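PDB 2HJP: phosphonopyruvate hydrolase from Variovorax sp., which hydrolyses the carbon-phosphorus bond of phosphonopyruvate to give pyruvate and phosphate, using a divalent metal ion such as magnesium, cobalt or manganese. Local coordinates for residues A[32-43]-A[70-81]; A[107-115]-A[127-138]. All blocks are in the same frame, centred on the assembly; numbering follows the deposited sequence.

Contact 1: residues A[32-43]-A[70-81]; sequences EQAGFGGIWGSG and IASTVSIPLIAD. With MG (magnesium ion), chain C; PPR (phosphonopyruvate), chain G; XYS (alpha-D-xylopyranose), chain B.
Ile39 and Ile79 zip together two neighbouring parallel strands of the TIM barrel, 38-41 and 78-81. Ile39 N donates to Pro77 O (2.9 Å), Ile79 N to Ile39 O, and Gly41 N to Ile79 O. The dense part lies on the Ile39 side of the sheet: its CG2 meets Leu78 CD1 at 3.8 Å and Ile70 CG2, while CG1 touches both Val74 CG2 and Ile76 CG1. On the other side, inside the barrel, the Trp40 indole crosses Ile79 at about a right angle, and Trp40 CH2 lies 3.4 Å from Asp81 CB. At the far end, open to solvent, the extended Glu32, with CG anti to the backbone N (chi1 179°), reaches Ser75: Ser75 OG gives its proton to Glu32 OE2 (2.6 Å) from above the carboxylate plane, and the xylopyranose O1 donates to OE2. At the strands' C-terminal ends, Asp81 OD2 binds magnesium at 2.1 Å and accepts from Gly43 N at 3.0 Å. Trp40 NE1 and Ser42 OG (2.7 Å) donate to phosphonopyruvate O1; the substrate's O2' and keto O2 chelate the metal. The pairing thus brings metal ligand Asp81 beside substrate-gripping Trp40 and Ser42, and the metal would probably polarise the keto group.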
loop_
_atom_site.group_PDB
_atom_site.type_symbol
_atom_site.label_atom_id
_atom_site.label_comp_id
_atom_site.label_asym_id
_atom_site.label_seq_id
_atom_site.Cartn_x
_atom_site.Cartn_y
_atom_site.Cartn_z
ATOM N N GLU A 32 5.588 -8.804 -23.509
ATOM C CA GLU A 32 6.668 -9.780 -23.553
ATOM C C GLU A 32 6.380 -10.823 -24.616
ATOM O O GLU A 32 7.252 -11.188 -25.422
ATOM C CB GLU A 32 6.881 -10.490 -22.205
ATOM C CG GLU A 32 8.001 -11.498 -22.348
ATOM C CD GLU A 32 8.455 -12.134 -21.032
ATOM O OE1 GLU A 32 8.117 -11.691 -19.946
ATOM O OE2 GLU A 32 9.211 -13.107 -21.096
ATOM N N GLN A 33 5.149 -11.323 -24.600
ATOM C CA GLN A 33 4.722 -12.353 -25.521
ATOM C C GLN A 33 4.719 -11.870 -26.962
ATOM O O GLN A 33 5.002 -12.673 -27.867
ATOM C CB GLN A 33 3.338 -12.911 -25.105
ATOM C CG GLN A 33 3.477 -13.757 -23.816
ATOM C CD GLN A 33 2.164 -14.436 -23.423
ATOM O OE1 GLN A 33 1.138 -14.190 -24.040
ATOM N NE2 GLN A 33 2.197 -15.272 -22.352
ATOM N N ALA A 34 4.421 -10.595 -27.177
ATOM C CA ALA A 34 4.423 -10.018 -28.553
ATOM C C ALA A 34 5.880 -9.892 -29.072
ATOM O O ALA A 34 6.085 -9.746 -30.253
ATOM C CB ALA A 34 3.734 -8.676 -28.578
ATOM N N GLY A 35 6.871 -9.974 -28.177
ATOM C CA GLY A 35 8.253 -9.936 -28.597
ATOM C C GLY A 35 8.989 -8.644 -28.343
ATOM O O GLY A 35 10.068 -8.475 -28.895
ATOM N N PHE A 36 8.430 -7.704 -27.553
ATOM C CA PHE A 36 9.193 -6.479 -27.323
ATOM C C PHE A 36 10.375 -6.820 -26.431
ATOM O O PHE A 36 10.344 -7.795 -25.681
ATOM C CB PHE A 36 8.310 -5.380 -26.684
ATOM C CG PHE A 36 7.326 -4.807 -27.629
ATOM C CD1 PHE A 36 7.726 -3.833 -28.558
ATOM C CD2 PHE A 36 6.019 -5.284 -27.642
ATOM C CE1 PHE A 36 6.845 -3.326 -29.481
ATOM C CE2 PHE A 36 5.086 -4.793 -28.583
ATOM C CZ PHE A 36 5.502 -3.792 -29.518
ATOM N N GLY A 37 11.423 -6.008 -26.528
ATOM C CA GLY A 37 12.647 -6.185 -25.769
ATOM C C GLY A 37 12.478 -5.905 -24.284
ATOM O O GLY A 37 13.063 -6.593 -23.449
ATOM N N GLY A 38 11.699 -4.887 -23.952
ATOM C CA GLY A 38 11.510 -4.589 -22.548
ATOM C C GLY A 38 10.151 -3.898 -22.318
ATOM O O GLY A 38 9.408 -3.613 -23.293
ATOM N N ILE A 39 9.826 -3.672 -21.055
ATOM C CA ILE A 39 8.605 -3.011 -20.649
ATOM C C ILE A 39 8.916 -1.556 -20.234
ATOM O O ILE A 39 9.956 -1.302 -19.612
ATOM C CB ILE A 39 7.962 -3.762 -19.420
ATOM C CG1 ILE A 39 7.717 -5.245 -19.772
ATOM C CG2 ILE A 39 6.667 -3.035 -18.960
ATOM C CD1 ILE A 39 6.725 -5.532 -20.921
ATOM N N TRP A 40 8.040 -0.615 -20.613
ATOM C CA TRP A 40 8.183 0.792 -20.233
ATOM C C TRP A 40 7.119 1.008 -19.126
ATOM O O TRP A 40 5.890 0.948 -19.395
ATOM C CB TRP A 40 7.916 1.688 -21.464
ATOM C CG TRP A 40 7.672 3.139 -21.206
ATOM C CD1 TRP A 40 6.646 3.890 -21.699
ATOM C CD2 TRP A 40 8.500 4.053 -20.457
ATOM N NE1 TRP A 40 6.776 5.211 -21.310
ATOM C CE2 TRP A 40 7.896 5.333 -20.545
ATOM C CE3 TRP A 40 9.692 3.909 -19.725
ATOM C CZ2 TRP A 40 8.449 6.471 -19.930
ATOM C CZ3 TRP A 40 10.252 5.024 -19.112
ATOM C CH2 TRP A 40 9.627 6.300 -19.211
ATOM N N GLY A 41 7.589 1.248 -17.901
ATOM C CA GLY A 41 6.682 1.453 -16.768
ATOM C C GLY A 41 6.270 2.910 -16.726
ATOM O O GLY A 41 6.593 3.669 -15.849
ATOM N N SER A 42 5.523 3.263 -17.744
ATOM C CA SER A 42 5.006 4.584 -18.022
ATOM C C SER A 42 4.203 5.306 -16.908
ATOM O O SER A 42 3.223 4.777 -16.440
ATOM C CB SER A 42 4.079 4.459 -19.256
ATOM O OG SER A 42 3.489 5.735 -19.508
ATOM N N GLY A 43 4.613 6.508 -16.512
ATOM C CA GLY A 43 3.816 7.263 -15.530
ATOM C C GLY A 43 2.516 7.784 -16.183
ATOM O O GLY A 43 1.492 7.915 -15.545
ATOM N N ILE A 70 4.967 -5.691 -11.947
ATOM C CA ILE A 70 5.335 -5.989 -13.346
ATOM C C ILE A 70 6.657 -6.797 -13.423
ATOM O O ILE A 70 6.761 -7.770 -14.143
ATOM C CB ILE A 70 5.525 -4.686 -14.167
ATOM C CG1 ILE A 70 4.147 -4.038 -14.425
ATOM C CG2 ILE A 70 6.339 -5.015 -15.519
ATOM C CD1 ILE A 70 4.206 -2.645 -15.036
ATOM N N ALA A 71 7.682 -6.386 -12.669
ATOM C CA ALA A 71 8.941 -7.083 -12.745
ATOM C C ALA A 71 8.792 -8.532 -12.244
ATOM O O ALA A 71 9.514 -9.380 -12.708
ATOM C CB ALA A 71 10.032 -6.315 -11.946
ATOM N N SER A 72 7.847 -8.815 -11.340
ATOM C CA SER A 72 7.697 -10.174 -10.828
ATOM C C SER A 72 6.902 -11.045 -11.788
ATOM O O SER A 72 6.763 -12.257 -11.609
ATOM C CB SER A 72 7.006 -10.152 -9.442
ATOM O OG SER A 72 5.672 -9.670 -9.564
ATOM N N THR A 73 6.365 -10.422 -12.824
ATOM C CA THR A 73 5.577 -11.151 -13.807
ATOM C C THR A 73 6.367 -11.398 -15.114
ATOM O O THR A 73 6.188 -12.417 -15.717
ATOM C CB THR A 73 4.299 -10.339 -14.134
ATOM O OG1 THR A 73 3.526 -10.222 -12.941
ATOM C CG2 THR A 73 3.398 -10.990 -15.231
ATOM N N VAL A 74 7.201 -10.455 -15.575
ATOM C CA VAL A 74 7.846 -10.670 -16.860
ATOM C C VAL A 74 9.315 -11.118 -16.664
ATOM O O VAL A 74 9.877 -10.952 -15.585
ATOM C CB VAL A 74 7.766 -9.344 -17.776
ATOM C CG1 VAL A 74 6.280 -8.903 -17.966
ATOM C CG2 VAL A 74 8.493 -8.196 -17.100
ATOM N N SER A 75 9.914 -11.655 -17.716
ATOM C CA SER A 75 11.288 -12.117 -17.664
ATOM C C SER A 75 12.179 -11.121 -18.422
ATOM O O SER A 75 13.408 -11.240 -18.409
ATOM C CB SER A 75 11.401 -13.532 -18.319
ATOM O OG SER A 75 11.386 -13.407 -19.757
ATOM N N ILE A 76 11.583 -10.088 -19.042
ATOM C CA ILE A 76 12.384 -9.145 -19.812
ATOM C C ILE A 76 12.601 -7.864 -18.960
ATOM O O ILE A 76 11.856 -7.651 -18.010
ATOM C CB ILE A 76 11.699 -8.812 -21.180
ATOM C CG1 ILE A 76 10.289 -8.249 -20.951
ATOM C CG2 ILE A 76 11.701 -10.088 -22.060
ATOM C CD1 ILE A 76 9.241 -9.170 -20.453
ATOM N N PRO A 77 13.615 -7.026 -19.275
ATOM C CA PRO A 77 13.891 -5.794 -18.505
ATOM C C PRO A 77 12.737 -4.787 -18.431
ATOM O O PRO A 77 12.010 -4.560 -19.414
ATOM C CB PRO A 77 15.073 -5.152 -19.250
ATOM C CG PRO A 77 15.749 -6.331 -19.895
ATOM C CD PRO A 77 14.591 -7.176 -20.381
ATOM N N LEU A 78 12.644 -4.143 -17.292
ATOM C CA LEU A 78 11.623 -3.129 -17.037
ATOM C C LEU A 78 12.394 -1.815 -16.884
ATOM O O LEU A 78 13.355 -1.741 -16.089
ATOM C CB LEU A 78 10.898 -3.431 -15.698
ATOM C CG LEU A 78 10.049 -2.272 -15.169
ATOM C CD1 LEU A 78 8.986 -1.897 -16.206
ATOM C CD2 LEU A 78 9.393 -2.723 -13.787
ATOM N N ILE A 79 11.978 -0.809 -17.646
ATOM C CA ILE A 79 12.534 0.517 -17.603
ATOM C C ILE A 79 11.435 1.291 -16.871
ATOM O O ILE A 79 10.311 1.425 -17.405
ATOM C CB ILE A 79 12.667 1.081 -19.013
ATOM C CG1 ILE A 79 13.558 0.179 -19.868
ATOM C CG2 ILE A 79 13.160 2.542 -18.931
ATOM C CD1 ILE A 79 12.873 -1.069 -20.412
ATOM N N ALA A 80 11.730 1.781 -15.662
ATOM C CA ALA A 80 10.736 2.538 -14.903
ATOM C C ALA A 80 10.846 4.064 -15.064
ATOM O O ALA A 80 11.949 4.627 -14.988
ATOM C CB ALA A 80 10.854 2.161 -13.398
ATOM N N ASP A 81 9.691 4.720 -15.252
ATOM C CA ASP A 81 9.587 6.167 -15.347
ATOM C C ASP A 81 9.544 6.771 -13.904
ATOM O O ASP A 81 8.601 6.514 -13.163
ATOM C CB ASP A 81 8.277 6.503 -16.077
ATOM C CG ASP A 81 8.056 7.990 -16.282
ATOM O OD1 ASP A 81 8.868 8.836 -15.831
ATOM O OD2 ASP A 81 7.017 8.307 -16.917
HETATM MG MG MG C . 6.168 9.966 -17.835
HETATM C C1 PPR G . 5.375 8.422 -20.029
HETATM O O1 PPR G . 5.021 7.455 -20.821
HETATM O "O2'" PPR G . 4.953 8.585 -18.916
HETATM C C2 PPR G . 6.400 9.348 -20.612
HETATM C C3 PPR G . 6.562 9.717 -21.916
HETATM O O2 PPR G . 7.219 9.857 -19.691
HETATM P P PPR G . 5.414 11.135 -22.262
HETATM O O1P PPR G . 5.927 12.270 -21.332
HETATM O O2P PPR G . 3.987 10.630 -21.914
HETATM O O3P PPR G . 5.649 11.468 -23.659
HETATM C C1 XYS B . 8.003 -16.374 -19.673
HETATM C C2 XYS B . 7.922 -17.384 -18.492
HETATM C C3 XYS B . 9.142 -17.127 -17.553
HETATM C C4 XYS B . 10.511 -17.181 -18.317
HETATM C C5 XYS B . 10.520 -16.547 -19.724
HETATM O O1 XYS B . 7.885 -14.975 -19.318
HETATM O O2 XYS B . 6.715 -17.153 -17.762
HETATM O O3 XYS B . 9.128 -18.057 -16.434
HETATM O O4 XYS B . 11.681 -16.825 -17.549
HETATM O O5 XYS B . 9.201 -16.583 -20.444
HETATM O O HOH W 1 5.617 -12.995 -18.908
HETATM O O HOH W 2 7.775 11.096 -17.036
HETATM O O HOH W 3 4.956 10.263 -16.111
HETATM O O HOH W 4 5.201 11.692 -18.537
#

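Contact 2: residues A[107-115]-A[127-138]; sequences IVMEDKTFP and ELVRIEEFQGKI
A beta-alpha unit of the TIM barrel is built here: strand 107-110 runs out into a long loop, and helix 131-138 returns nearly antiparallel to it (163°) on the outside of the barrel. Phe134 projects from the helix toward the strand and the start of the loop. Asp111 CB sits over the centre of its ring, a CH-pi contact of 3.8 Å to the centroid, while Met109 O approaches the ring edge at CZ (3.2 Å). With CG anti to the backbone N (chi1 -176°), Met109 reaches toward the helix; its CG packs on Phe134 CZ, its sulfur lies obliquely to the ring, and CE, turned by the bend at chi3, touches Ile138 CD1 at 3.6 Å. An alanine at Phe134 would take away the ring under Asp111 CB and is likely to open a gap between strand and helix, with Met109 freer to turn. The loop ends are joined by two backbone bonds, Val129 N to Asp111 O (2.9 Å) and Thr113 N to Glu127 O (3.2 Å). Asp111's carboxylate turns to Tyr175 and to Glu157 N. Lys137 NZ, also bonded to Thr84 O and Gly87 O, donates to a water that gives its protons to Glu110 O and Lys112 O, each 2.9 Å away.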
loop_
_atom_site.group_PDB
_atom_site.type_symbol
_atom_site.label_atom_id
_atom_site.label_comp_id
_atom_site.label_asym_id
_atom_site.label_seq_id
_atom_site.Cartn_x
_atom_site.Cartn_y
_atom_site.Cartn_z
ATOM N N ILE A 107 15.853 3.412 -14.826
ATOM C CA ILE A 107 14.929 4.462 -14.463
ATOM C C ILE A 107 15.243 5.552 -15.482
ATOM O O ILE A 107 16.332 5.608 -16.041
ATOM C CB ILE A 107 15.096 5.003 -13.032
ATOM C CG1 ILE A 107 16.566 5.345 -12.673
ATOM C CG2 ILE A 107 14.584 3.933 -12.094
ATOM C CD1 ILE A 107 17.087 6.636 -13.277
ATOM N N VAL A 108 14.216 6.332 -15.787
ATOM C CA VAL A 108 14.261 7.496 -16.681
ATOM C C VAL A 108 13.810 8.645 -15.748
ATOM O O VAL A 108 12.732 8.608 -15.150
ATOM C CB VAL A 108 13.279 7.384 -17.866
ATOM C CG1 VAL A 108 13.226 8.772 -18.698
ATOM C CG2 VAL A 108 13.742 6.267 -18.762
ATOM N N MET A 109 14.637 9.688 -15.675
ATOM C CA MET A 109 14.388 10.864 -14.843
ATOM C C MET A 109 14.597 12.101 -15.760
ATOM O O MET A 109 15.593 12.184 -16.469
ATOM C CB MET A 109 15.380 10.894 -13.663
ATOM C CG MET A 109 15.119 12.011 -12.729
ATOM S SD MET A 109 16.104 11.968 -11.234
ATOM C CE MET A 109 17.769 11.721 -11.876
ATOM N N GLU A 110 13.636 13.011 -15.777
ATOM C CA GLU A 110 13.693 14.219 -16.650
ATOM C C GLU A 110 14.112 15.474 -15.915
ATOM O O GLU A 110 13.987 15.578 -14.673
ATOM C CB GLU A 110 12.304 14.444 -17.286
ATOM C CG GLU A 110 11.236 14.712 -16.197
ATOM C CD GLU A 110 9.862 14.113 -16.566
ATOM O OE1 GLU A 110 8.852 14.727 -16.213
ATOM O OE2 GLU A 110 9.812 13.041 -17.218
ATOM N N ASP A 111 14.589 16.458 -16.672
ATOM C CA ASP A 111 15.086 17.678 -16.025
ATOM C C ASP A 111 14.062 18.826 -15.871
ATOM O O ASP A 111 14.443 20.008 -15.765
ATOM C CB ASP A 111 16.360 18.179 -16.735
ATOM C CG ASP A 111 16.165 18.383 -18.236
ATOM O OD1 ASP A 111 15.030 18.229 -18.738
ATOM O OD2 ASP A 111 17.158 18.691 -18.928
ATOM N N LYS A 112 12.782 18.489 -15.856
ATOM C CA LYS A 112 11.757 19.511 -15.654
ATOM C C LYS A 112 11.874 19.931 -14.161
ATOM O O LYS A 112 12.328 19.145 -13.312
ATOM C CB LYS A 112 10.365 18.931 -15.905
ATOM C CG LYS A 112 10.179 18.419 -17.306
ATOM C CD LYS A 112 8.719 18.455 -17.851
ATOM C CE LYS A 112 7.730 17.673 -17.050
ATOM N NZ LYS A 112 6.341 17.883 -17.605
ATOM N N THR A 113 11.472 21.145 -13.846
ATOM C CA THR A 113 11.511 21.592 -12.464
ATOM C C THR A 113 10.302 20.914 -11.875
ATOM O O THR A 113 9.396 20.484 -12.613
ATOM C CB THR A 113 11.288 23.100 -12.323
ATOM O OG1 THR A 113 9.970 23.405 -12.787
ATOM C CG2 THR A 113 12.285 23.862 -13.168
ATOM N N PHE A 114 10.257 20.823 -10.554
ATOM C CA PHE A 114 9.124 20.192 -9.923
ATOM C C PHE A 114 9.022 20.759 -8.540
ATOM O O PHE A 114 9.999 20.827 -7.847
ATOM C CB PHE A 114 9.332 18.694 -9.792
ATOM C CG PHE A 114 8.435 18.075 -8.778
ATOM C CD1 PHE A 114 7.083 17.895 -9.070
ATOM C CD2 PHE A 114 8.901 17.852 -7.466
ATOM C CE1 PHE A 114 6.183 17.522 -8.084
ATOM C CE2 PHE A 114 8.032 17.476 -6.456
ATOM C CZ PHE A 114 6.659 17.310 -6.746
ATOM N N PRO A 115 7.825 21.149 -8.118
ATOM C CA PRO A 115 6.582 21.088 -8.890
ATOM C C PRO A 115 6.510 22.214 -9.892
ATOM O O PRO A 115 7.292 23.168 -9.830
ATOM C CB PRO A 115 5.500 21.248 -7.829
ATOM C CG PRO A 115 6.214 22.096 -6.728
ATOM C CD PRO A 115 7.579 21.476 -6.696
ATOM N N GLU A 127 11.568 26.713 -16.874
ATOM C CA GLU A 127 10.859 25.448 -17.047
ATOM C C GLU A 127 11.653 24.202 -16.661
ATOM O O GLU A 127 11.064 23.192 -16.251
ATOM C CB GLU A 127 10.398 25.325 -18.496
ATOM C CG GLU A 127 9.679 26.578 -18.995
ATOM C CD GLU A 127 8.403 26.270 -19.773
ATOM O OE1 GLU A 127 8.438 26.196 -21.036
ATOM O OE2 GLU A 127 7.360 26.099 -19.104
ATOM N N LEU A 128 12.970 24.260 -16.827
ATOM C CA LEU A 128 13.849 23.156 -16.480
ATOM C C LEU A 128 14.729 23.500 -15.262
ATOM O O LEU A 128 14.949 24.667 -14.951
ATOM C CB LEU A 128 14.769 22.808 -17.681
ATOM C CG LEU A 128 14.182 22.544 -19.067
ATOM C CD1 LEU A 128 15.115 21.668 -19.918
ATOM C CD2 LEU A 128 12.910 21.845 -18.922
ATOM N N VAL A 129 15.254 22.490 -14.564
ATOM C CA VAL A 129 16.129 22.796 -13.437
ATOM C C VAL A 129 17.496 23.201 -14.000
ATOM O O VAL A 129 17.755 23.017 -15.176
ATOM C CB VAL A 129 16.288 21.573 -12.475
ATOM C CG1 VAL A 129 14.959 21.211 -11.880
ATOM C CG2 VAL A 129 16.881 20.355 -13.224
ATOM N N ARG A 130 18.352 23.770 -13.157
ATOM C CA ARG A 130 19.682 24.177 -13.566
ATOM C C ARG A 130 20.459 22.934 -13.930
ATOM O O ARG A 130 20.300 21.888 -13.305
ATOM C CB ARG A 130 20.412 24.935 -12.422
ATOM C CG ARG A 130 19.903 26.400 -12.132
ATOM C CD ARG A 130 19.856 26.633 -10.621
ATOM N NE ARG A 130 21.082 26.079 -10.169
ATOM C CZ ARG A 130 21.258 25.234 -9.186
ATOM N NH1 ARG A 130 20.273 24.794 -8.427
ATOM N NH2 ARG A 130 22.476 24.786 -9.066
ATOM N N ILE A 131 21.305 23.082 -14.932
ATOM C CA ILE A 131 22.135 21.997 -15.444
ATOM C C ILE A 131 22.922 21.328 -14.317
ATOM O O ILE A 131 22.889 20.109 -14.197
ATOM C CB ILE A 131 23.084 22.532 -16.534
ATOM C CG1 ILE A 131 22.271 22.823 -17.795
ATOM C CG2 ILE A 131 24.231 21.541 -16.764
ATOM C CD1 ILE A 131 23.010 23.624 -18.863
ATOM N N GLU A 132 23.583 22.118 -13.473
ATOM C CA GLU A 132 24.364 21.545 -12.376
ATOM C C GLU A 132 23.447 20.844 -11.379
ATOM O O GLU A 132 23.827 19.827 -10.803
ATOM C CB GLU A 132 25.169 22.619 -11.599
ATOM C CG GLU A 132 25.650 23.759 -12.410
ATOM C CD GLU A 132 24.538 24.790 -12.583
ATOM O OE1 GLU A 132 24.187 25.067 -13.753
ATOM O OE2 GLU A 132 24.016 25.319 -11.543
ATOM N N GLU A 133 22.259 21.390 -11.154
ATOM C CA GLU A 133 21.364 20.714 -10.200
ATOM C C GLU A 133 21.003 19.335 -10.787
ATOM O O GLU A 133 21.031 18.337 -10.057
ATOM C CB GLU A 133 20.059 21.483 -9.905
ATOM C CG GLU A 133 19.134 20.574 -9.035
ATOM C CD GLU A 133 17.750 21.194 -8.610
ATOM O OE1 GLU A 133 17.402 22.315 -9.065
ATOM O OE2 GLU A 133 17.022 20.522 -7.806
ATOM N N PHE A 134 20.695 19.263 -12.099
ATOM C CA PHE A 134 20.334 17.934 -12.619
ATOM C C PHE A 134 21.522 16.973 -12.629
ATOM O O PHE A 134 21.372 15.753 -12.409
ATOM C CB PHE A 134 19.710 17.988 -14.000
ATOM C CG PHE A 134 18.883 16.752 -14.305
ATOM C CD1 PHE A 134 17.658 16.504 -13.596
ATOM C CD2 PHE A 134 19.295 15.856 -15.290
ATOM C CE1 PHE A 134 16.868 15.376 -13.890
ATOM C CE2 PHE A 134 18.512 14.713 -15.605
ATOM C CZ PHE A 134 17.292 14.464 -14.905
ATOM N N GLN A 135 22.698 17.521 -12.893
ATOM C CA GLN A 135 23.909 16.720 -12.844
ATOM C C GLN A 135 23.997 16.124 -11.475
ATOM O O GLN A 135 24.350 14.952 -11.374
ATOM C CB GLN A 135 25.148 17.560 -13.132
ATOM C CG GLN A 135 25.348 17.889 -14.638
ATOM C CD GLN A 135 26.696 18.579 -14.864
ATOM O OE1 GLN A 135 27.580 18.101 -15.617
ATOM N NE2 GLN A 135 26.861 19.702 -14.198
ATOM N N GLY A 136 23.679 16.906 -10.425
ATOM C CA GLY A 136 23.699 16.344 -9.059
ATOM C C GLY A 136 22.703 15.169 -8.886
ATOM O O GLY A 136 22.959 14.155 -8.212
ATOM N N LYS A 137 21.516 15.343 -9.450
ATOM C CA LYS A 137 20.488 14.288 -9.377
ATOM C C LYS A 137 20.889 12.975 -10.081
ATOM O O LYS A 137 20.679 11.868 -9.585
ATOM C CB LYS A 137 19.191 14.874 -9.933
ATOM C CG LYS A 137 18.604 15.925 -8.948
ATOM C CD LYS A 137 17.457 16.690 -9.574
ATOM C CE LYS A 137 16.208 15.826 -9.630
ATOM N NZ LYS A 137 14.925 16.635 -9.818
ATOM N N ILE A 138 21.481 13.102 -11.241
ATOM C CA ILE A 138 21.927 11.925 -11.979
ATOM C C ILE A 138 23.086 11.272 -11.216
ATOM O O ILE A 138 23.128 10.048 -11.081
ATOM C CB ILE A 138 22.437 12.389 -13.376
ATOM C CG1 ILE A 138 21.213 12.752 -14.227
ATOM C CG2 ILE A 138 23.302 11.295 -14.061
ATOM C CD1 ILE A 138 20.217 11.610 -14.571
HETATM O O HOH W 5 14.478 17.402 -12.504
#

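From the N terminus, the chain leaves helix 25-34, forms strand 38-41, passes through helices 43-49 and 60-71, and returns in strand 78-81; contact 1 closes that excursion, with 26 residues between its segments. Helix 89-102 then leads to strand 106-110, where contact 2 begins, and 11 residues, seven of them (119-125) not modelled, separate its segments. The two contacts follow in series, neither nested nor crossed. They meet in the sheet, because strands 78-81 and 106-110 are neighbours: Ala80 O probably accepts from Val108 N at 2.9 Å, and Val108 CG2 packs on Trp40 CZ3. Contact 1 therefore joins strands 38-41 and 78-81, while contact 2 fastens strand 106-110 to helix 131-144 outside it.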